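Long-range contact in BDI_3064 protein (Parabacteroides distasonis ATCC 8503, PDB 5Z06), which hydrolyses linear beta-1,2-glucan and beta-1,2-glucooligosaccharides from the non-reducing end, releasing sophorose: residues 247-259 and 270-282. Residues are numbered along the deposited sequence; the frame is centred on the assembly and turned at random.
Sequences FLGEVGKKAYYKV and NDSQTVSATTYPM
The Y256 ring has T274 CG2 at its edge, near the ring plane, while S276 CB reaches it obliquely, 3.5 Å from CD2. Opposite Y256, S276 is small enough to lie beside the ring in this antiparallel pairing of strands 254-259 and 275-278, the latter an edge strand of a four-stranded antiparallel sheet within the chain. On the other face, with Y257 and V275, short A255 packs against I205 of strand 204-210 and A277 against A198 and A200 of strand 194-200, neither strand part of this sheet. Y257 brings CB to V275 CG2 (4.0 Å), and its hydroxyl bonds to D246. The long, bent K258 runs past T274 OG1 and places NZ 3.0 Å from D271 OD2, meeting this salt-bridged oxygen from above the carboxylate plane; K258 also makes a cation-pi contact with Y231. A methionine in its place would probably leave the D271 carboxylate without its charged mate. Where regular pairing ends, hydroxyls take over some backbone N-H groups: V259 N donates to S272 OG (2.7 Å), while S272 N still reaches V259 O. T279 suits its place facing loop 250-253 because OG1, set between its own N and carbonyl carbon (chi1 59°), receives K253 N almost straight, at 177°, and donates to E250 O at 2.7 Å, in the carbonyl plane on a lone pair.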
ATOM      1  N   PHE A 247     -12.575  -1.316 -13.924  1.00 27.58           N
ATOM      2  CA  PHE A 247     -13.240  -2.516 -13.522  1.00 29.72           C
ATOM      3  C   PHE A 247     -14.661  -2.515 -14.077  1.00 30.00           C
ATOM      4  O   PHE A 247     -15.530  -1.876 -13.526  1.00 32.65           O
ATOM      5  CB  PHE A 247     -13.250  -2.668 -12.004  1.00 27.62           C
ATOM      6  CG  PHE A 247     -13.611  -4.047 -11.579  1.00 28.45           C
ATOM      7  CD1 PHE A 247     -14.938  -4.403 -11.395  1.00 28.82           C
ATOM      8  CD2 PHE A 247     -12.633  -5.005 -11.442  1.00 27.73           C
ATOM      9  CE1 PHE A 247     -15.272  -5.689 -11.012  1.00 30.26           C
ATOM     10  CE2 PHE A 247     -12.958  -6.293 -11.094  1.00 28.54           C
ATOM     11  CZ  PHE A 247     -14.280  -6.641 -10.864  1.00 29.15           C
ATOM     12  N   LEU A 248     -14.878  -3.244 -15.159  1.00 30.92           N
ATOM     13  CA  LEU A 248     -16.206  -3.369 -15.774  1.00 33.14           C
ATOM     14  C   LEU A 248     -17.090  -4.330 -15.020  1.00 32.16           C
ATOM     15  O   LEU A 248     -18.297  -4.183 -15.029  1.00 32.67           O
ATOM     16  CB  LEU A 248     -16.096  -3.850 -17.230  1.00 33.32           C
ATOM     17  CG  LEU A 248     -15.301  -2.882 -18.101  1.00 34.97           C
ATOM     18  CD1 LEU A 248     -14.860  -3.558 -19.388  1.00 37.15           C
ATOM     19  CD2 LEU A 248     -16.123  -1.638 -18.381  1.00 36.29           C
ATOM     20  N   GLY A 249     -16.492  -5.327 -14.387  1.00 30.96           N
ATOM     21  CA  GLY A 249     -17.243  -6.351 -13.665  1.00 32.34           C
ATOM     22  C   GLY A 249     -18.050  -7.279 -14.546  1.00 31.35           C
ATOM     23  O   GLY A 249     -18.890  -7.973 -14.047  1.00 31.74           O
ATOM     24  N   GLU A 250     -17.741  -7.323 -15.841  1.00 33.14           N
ATOM     25  CA  GLU A 250     -18.542  -8.005 -16.829  1.00 33.10           C
ATOM     26  C   GLU A 250     -17.621  -8.632 -17.866  1.00 33.42           C
ATOM     27  O   GLU A 250     -16.665  -7.998 -18.336  1.00 30.13           O
ATOM     28  CB  GLU A 250     -19.450  -6.994 -17.492  1.00 37.32           C
ATOM     29  CG  GLU A 250     -20.277  -7.558 -18.630  1.00 42.50           C
ATOM     30  CD  GLU A 250     -21.405  -6.635 -19.060  1.00 45.70           C
ATOM     31  OE1 GLU A 250     -21.576  -5.559 -18.444  1.00 47.13           O
ATOM     32  OE2 GLU A 250     -22.112  -7.003 -20.028  1.00 48.87           O
ATOM     33  N   VAL A 251     -17.918  -9.874 -18.213  1.00 32.39           N
ATOM     34  CA  VAL A 251     -17.120 -10.639 -19.143  1.00 34.25           C
ATOM     35  C   VAL A 251     -17.676 -10.481 -20.555  1.00 34.61           C
ATOM     36  O   VAL A 251     -18.877 -10.396 -20.753  1.00 29.83           O
ATOM     37  CB  VAL A 251     -17.099 -12.122 -18.764  1.00 35.33           C
ATOM     38  CG1 VAL A 251     -16.073 -12.873 -19.611  1.00 34.94           C
ATOM     39  CG2 VAL A 251     -16.752 -12.275 -17.287  1.00 35.98           C
ATOM     40  N   GLY A 252     -16.782 -10.467 -21.534  1.00 34.61           N
ATOM     41  CA  GLY A 252     -17.164 -10.322 -22.937  1.00 33.84           C
ATOM     42  C   GLY A 252     -17.557  -8.904 -23.273  1.00 32.15           C
ATOM     43  O   GLY A 252     -18.263  -8.676 -24.220  1.00 35.77           O
ATOM     44  N   LYS A 253     -17.078  -7.947 -22.507  1.00 31.64           N
ATOM     45  CA  LYS A 253     -17.492  -6.572 -22.655  1.00 30.80           C
ATOM     46  C   LYS A 253     -16.393  -5.815 -23.319  1.00 31.38           C
ATOM     47  O   LYS A 253     -15.249  -5.804 -22.825  1.00 30.04           O
ATOM     48  CB  LYS A 253     -17.773  -5.950 -21.295  1.00 31.44           C
ATOM     49  CG  LYS A 253     -18.382  -4.562 -21.357  1.00 33.03           C
ATOM     50  CD  LYS A 253     -19.751  -4.529 -22.040  1.00 35.72           C
ATOM     51  CE  LYS A 253     -20.529  -3.306 -21.547  1.00 40.05           C
ATOM     52  NZ  LYS A 253     -21.768  -2.973 -22.315  1.00 42.91           N
ATOM     53  N   LYS A 254     -16.742  -5.188 -24.439  1.00 30.57           N
ATOM     54  CA  LYS A 254     -15.822  -4.376 -25.191  1.00 32.99           C
ATOM     55  C   LYS A 254     -15.919  -2.957 -24.683  1.00 32.61           C
ATOM     56  O   LYS A 254     -17.011  -2.449 -24.445  1.00 31.70           O
ATOM     57  CB  LYS A 254     -16.142  -4.416 -26.688  1.00 34.99           C
ATOM     58  CG  LYS A 254     -15.181  -3.572 -27.508  1.00 37.11           C
ATOM     59  CD  LYS A 254     -15.076  -4.063 -28.950  1.00 37.77           C
ATOM     60  CE  LYS A 254     -13.894  -3.418 -29.663  1.00 39.31           C
ATOM     61  NZ  LYS A 254     -13.879  -3.721 -31.124  1.00 39.62           N
ATOM     62  N   ALA A 255     -14.768  -2.326 -24.497  1.00 33.90           N
ATOM     63  CA  ALA A 255     -14.729  -0.907 -24.152  1.00 35.11           C
ATOM     64  C   ALA A 255     -13.581  -0.220 -24.865  1.00 35.51           C
ATOM     65  O   ALA A 255     -12.546  -0.820 -25.129  1.00 35.10           O
ATOM     66  CB  ALA A 255     -14.631  -0.701 -22.644  1.00 35.18           C
ATOM     67  N   TYR A 256     -13.809   1.043 -25.181  1.00 35.39           N
ATOM     68  CA  TYR A 256     -12.865   1.880 -25.869  1.00 37.87           C
ATOM     69  C   TYR A 256     -12.490   2.953 -24.887  1.00 36.92           C
ATOM     70  O   TYR A 256     -13.323   3.380 -24.084  1.00 38.97           O
ATOM     71  CB  TYR A 256     -13.493   2.551 -27.105  1.00 39.18           C
ATOM     72  CG  TYR A 256     -14.074   1.618 -28.144  1.00 39.99           C
ATOM     73  CD1 TYR A 256     -15.303   0.986 -27.921  1.00 41.35           C
ATOM     74  CD2 TYR A 256     -13.435   1.407 -29.368  1.00 41.34           C
ATOM     75  CE1 TYR A 256     -15.868   0.148 -28.864  1.00 41.30           C
ATOM     76  CE2 TYR A 256     -13.999   0.561 -30.329  1.00 43.13           C
ATOM     77  CZ  TYR A 256     -15.224  -0.057 -30.064  1.00 42.43           C
ATOM     78  OH  TYR A 256     -15.830  -0.901 -30.955  1.00 42.99           O
ATOM     79  N   TYR A 257     -11.249   3.400 -24.965  1.00 35.31           N
ATOM     80  CA  TYR A 257     -10.723   4.362 -24.014  1.00 34.20           C
ATOM     81  C   TYR A 257      -9.907   5.459 -24.680  1.00 35.33           C
ATOM     82  O   TYR A 257      -9.193   5.240 -25.655  1.00 36.18           O
ATOM     83  CB  TYR A 257      -9.870   3.665 -22.959  1.00 31.48           C
ATOM     84  CG  TYR A 257     -10.644   2.695 -22.131  1.00 29.28           C
ATOM     85  CD1 TYR A 257     -11.283   3.098 -20.970  1.00 29.49           C
ATOM     86  CD2 TYR A 257     -10.731   1.360 -22.501  1.00 28.98           C
ATOM     87  CE1 TYR A 257     -12.006   2.189 -20.197  1.00 29.16           C
ATOM     88  CE2 TYR A 257     -11.460   0.448 -21.750  1.00 27.25           C
ATOM     89  CZ  TYR A 257     -12.082   0.865 -20.596  1.00 26.92           C
ATOM     90  OH  TYR A 257     -12.767  -0.032 -19.840  1.00 26.15           O
ATOM     91  N   LYS A 258     -10.000   6.629 -24.072  1.00 37.06           N
ATOM     92  CA  LYS A 258      -9.438   7.842 -24.581  1.00 39.31           C
ATOM     93  C   LYS A 258      -9.028   8.593 -23.336  1.00 37.02           C
ATOM     94  O   LYS A 258      -9.795   8.666 -22.367  1.00 33.48           O
ATOM     95  CB  LYS A 258     -10.541   8.603 -25.296  1.00 43.20           C
ATOM     96  CG  LYS A 258     -10.154   9.331 -26.553  1.00 47.85           C
ATOM     97  CD  LYS A 258     -11.407   9.677 -27.363  1.00 50.98           C
ATOM     98  CE  LYS A 258     -12.439  10.413 -26.508  1.00 54.97           C
ATOM     99  NZ  LYS A 258     -13.465  11.113 -27.318  1.00 59.63           N
ATOM    100  N   VAL A 259      -7.834   9.162 -23.354  1.00 36.33           N
ATOM    101  CA  VAL A 259      -7.343   9.866 -22.186  1.00 36.66           C
ATOM    102  C   VAL A 259      -6.934  11.278 -22.575  1.00 37.02           C
ATOM    103  O   VAL A 259      -6.286  11.489 -23.602  1.00 37.87           O
ATOM    104  CB  VAL A 259      -6.167   9.097 -21.577  1.00 36.59           C
ATOM    105  CG1 VAL A 259      -5.579   9.846 -20.384  1.00 38.79           C
ATOM    106  CG2 VAL A 259      -6.630   7.704 -21.174  1.00 34.00           C
ATOM    107  N   ASN A 270      -6.094  17.765 -26.037  1.00 53.17           N
ATOM    108  CA  ASN A 270      -6.759  16.966 -27.043  1.00 56.94           C
ATOM    109  C   ASN A 270      -6.818  15.505 -26.572  1.00 55.36           C
ATOM    110  O   ASN A 270      -6.217  15.137 -25.561  1.00 50.41           O
ATOM    111  CB  ASN A 270      -6.077  17.108 -28.416  1.00 56.88           C
ATOM    112  CG  ASN A 270      -4.645  16.627 -28.426  1.00 59.47           C
ATOM    113  OD1 ASN A 270      -3.931  16.741 -27.431  1.00 66.16           O
ATOM    114  ND2 ASN A 270      -4.209  16.095 -29.562  1.00 60.72           N
ATOM    115  N   ASP A 271      -7.573  14.703 -27.311  1.00 56.05           N
ATOM    116  CA  ASP A 271      -7.695  13.278 -27.054  1.00 53.90           C
ATOM    117  C   ASP A 271      -6.412  12.531 -27.371  1.00 51.96           C
ATOM    118  O   ASP A 271      -5.709  12.865 -28.326  1.00 53.43           O
ATOM    119  CB  ASP A 271      -8.803  12.675 -27.920  1.00 53.66           C
ATOM    120  CG  ASP A 271     -10.171  13.084 -27.479  1.00 54.41           C
ATOM    121  OD1 ASP A 271     -10.299  13.750 -26.435  1.00 57.93           O
ATOM    122  OD2 ASP A 271     -11.137  12.728 -28.179  1.00 60.17           O
ATOM    123  N   SER A 272      -6.131  11.500 -26.578  1.00 45.84           N
ATOM    124  CA  SER A 272      -5.152  10.486 -26.954  1.00 45.58           C
ATOM    125  C   SER A 272      -5.725   9.696 -28.132  1.00 43.80           C
ATOM    126  O   SER A 272      -6.901   9.847 -28.462  1.00 39.57           O
ATOM    127  CB  SER A 272      -4.895   9.532 -25.774  1.00 42.57           C
ATOM    128  OG  SER A 272      -6.095   8.889 -25.374  1.00 38.52           O
ATOM    129  N   GLN A 273      -4.933   8.814 -28.734  1.00 44.00           N
ATOM    130  CA  GLN A 273      -5.534   7.841 -29.639  1.00 47.67           C
ATOM    131  C   GLN A 273      -6.519   6.992 -28.813  1.00 46.71           C
ATOM    132  O   GLN A 273      -6.445   6.931 -27.575  1.00 44.96           O
ATOM    133  CB  GLN A 273      -4.494   6.973 -30.384  1.00 51.51           C
ATOM    134  CG  GLN A 273      -3.680   5.990 -29.533  1.00 57.14           C
ATOM    135  CD  GLN A 273      -3.196   4.748 -30.290  1.00 62.49           C
ATOM    136  OE1 GLN A 273      -3.453   4.580 -31.492  1.00 66.12           O
ATOM    137  NE2 GLN A 273      -2.491   3.858 -29.574  1.00 59.56           N
ATOM    138  N   THR A 274      -7.462   6.381 -29.501  1.00 44.15           N
ATOM    139  CA  THR A 274      -8.435   5.518 -28.861  1.00 43.96           C
ATOM    140  C   THR A 274      -7.880   4.104 -28.852  1.00 40.34           C
ATOM    141  O   THR A 274      -7.336   3.641 -29.847  1.00 38.99           O
ATOM    142  CB  THR A 274      -9.787   5.596 -29.586  1.00 44.44           C
ATOM    143  OG1 THR A 274     -10.329   6.906 -29.379  1.00 47.62           O
ATOM    144  CG2 THR A 274     -10.773   4.557 -29.047  1.00 45.62           C
ATOM    145  N   VAL A 275      -8.014   3.432 -27.718  1.00 37.02           N
ATOM    146  CA  VAL A 275      -7.656   2.018 -27.607  1.00 36.08           C
ATOM    147  C   VAL A 275      -8.892   1.287 -27.162  1.00 33.56           C
ATOM    148  O   VAL A 275      -9.773   1.884 -26.550  1.00 35.00           O
ATOM    149  CB  VAL A 275      -6.499   1.768 -26.616  1.00 38.06           C
ATOM    150  CG1 VAL A 275      -5.246   2.460 -27.118  1.00 40.83           C
ATOM    151  CG2 VAL A 275      -6.827   2.237 -25.191  1.00 37.90           C
ATOM    152  N   SER A 276      -8.961  -0.002 -27.464  1.00 32.04           N
ATOM    153  CA  SER A 276     -10.065  -0.822 -26.998  1.00 32.41           C
ATOM    154  C   SER A 276      -9.621  -2.212 -26.610  1.00 31.70           C
ATOM    155  O   SER A 276      -8.542  -2.675 -26.980  1.00 30.14           O
ATOM    156  CB  SER A 276     -11.170  -0.920 -28.053  1.00 33.08           C
ATOM    157  OG  SER A 276     -10.692  -1.547 -29.231  1.00 32.16           O
ATOM    158  N   ALA A 277     -10.482  -2.876 -25.855  1.00 29.11           N
ATOM    159  CA  ALA A 277     -10.272  -4.266 -25.543  1.00 27.85           C
ATOM    160  C   ALA A 277     -11.569  -4.864 -25.102  1.00 26.72           C
ATOM    161  O   ALA A 277     -12.527  -4.160 -24.783  1.00 25.92           O
ATOM    162  CB  ALA A 277      -9.228  -4.411 -24.456  1.00 30.11           C
ATOM    163  N   THR A 278     -11.594  -6.182 -25.069  1.00 27.35           N
ATOM    164  CA  THR A 278     -12.792  -6.904 -24.680  1.00 28.01           C
ATOM    165  C   THR A 278     -12.395  -7.887 -23.615  1.00 28.13           C
ATOM    166  O   THR A 278     -11.454  -8.643 -23.818  1.00 27.64           O
ATOM    167  CB  THR A 278     -13.393  -7.657 -25.869  1.00 29.12           C
ATOM    168  OG1 THR A 278     -13.516  -6.751 -26.966  1.00 30.00           O
ATOM    169  CG2 THR A 278     -14.765  -8.272 -25.504  1.00 29.49           C
ATOM    170  N   THR A 279     -13.119  -7.872 -22.489  1.00 29.87           N
ATOM    171  CA  THR A 279     -12.914  -8.841 -21.431  1.00 29.09           C
ATOM    172  C   THR A 279     -13.298 -10.237 -21.866  1.00 29.63           C
ATOM    173  O   THR A 279     -14.141 -10.404 -22.705  1.00 29.42           O
ATOM    174  CB  THR A 279     -13.736  -8.538 -20.158  1.00 30.04           C
ATOM    175  OG1 THR A 279     -15.146  -8.521 -20.461  1.00 27.84           O
ATOM    176  CG2 THR A 279     -13.295  -7.220 -19.512  1.00 29.32           C
ATOM    177  N   TYR A 280     -12.707 -11.235 -21.228  1.00 30.11           N
ATOM    178  CA  TYR A 280     -12.887 -12.626 -21.624  1.00 30.64           C
ATOM    179  C   TYR A 280     -12.799 -13.480 -20.369  1.00 30.58           C
ATOM    180  O   TYR A 280     -12.165 -13.067 -19.395  1.00 28.62           O
ATOM    181  CB  TYR A 280     -11.795 -13.050 -22.622  1.00 29.29           C
ATOM    182  CG  TYR A 280     -10.431 -12.600 -22.161  1.00 29.38           C
ATOM    183  CD1 TYR A 280      -9.989 -11.316 -22.433  1.00 30.21           C
ATOM    184  CD2 TYR A 280      -9.611 -13.427 -21.415  1.00 28.11           C
ATOM    185  CE1 TYR A 280      -8.766 -10.873 -21.992  1.00 30.16           C
ATOM    186  CE2 TYR A 280      -8.381 -12.995 -20.969  1.00 28.31           C
ATOM    187  CZ  TYR A 280      -7.959 -11.715 -21.254  1.00 28.70           C
ATOM    188  OH  TYR A 280      -6.739 -11.260 -20.811  1.00 28.52           O
ATOM    189  N   PRO A 281     -13.410 -14.683 -20.398  1.00 29.66           N
ATOM    190  CA  PRO A 281     -13.282 -15.560 -19.244  1.00 29.51           C
ATOM    191  C   PRO A 281     -11.841 -15.978 -19.017  1.00 29.93           C
ATOM    192  O   PRO A 281     -11.097 -16.232 -19.973  1.00 28.58           O
ATOM    193  CB  PRO A 281     -14.161 -16.770 -19.576  1.00 29.53           C
ATOM    194  CG  PRO A 281     -14.674 -16.555 -20.949  1.00 29.70           C
ATOM    195  CD  PRO A 281     -14.173 -15.276 -21.501  1.00 28.16           C
ATOM    196  N   MET A 282     -11.464 -16.041 -17.745  1.00 29.86           N
ATOM    197  CA  MET A 282     -10.116 -16.391 -17.357  1.00 28.67           C
ATOM    198  C   MET A 282     -10.102 -17.641 -16.492  1.00 28.04           C
ATOM    199  O   MET A 282     -10.923 -17.831 -15.612  1.00 28.59           O
ATOM    200  CB  MET A 282      -9.460 -15.210 -16.647  1.00 28.81           C
ATOM    201  CG  MET A 282      -8.998 -14.117 -17.588  1.00 28.78           C
ATOM    202  SD  MET A 282      -8.381 -12.646 -16.750  1.00 30.50           S
ATOM    203  CE  MET A 282      -6.840 -13.260 -16.103  1.00 30.48           C
TER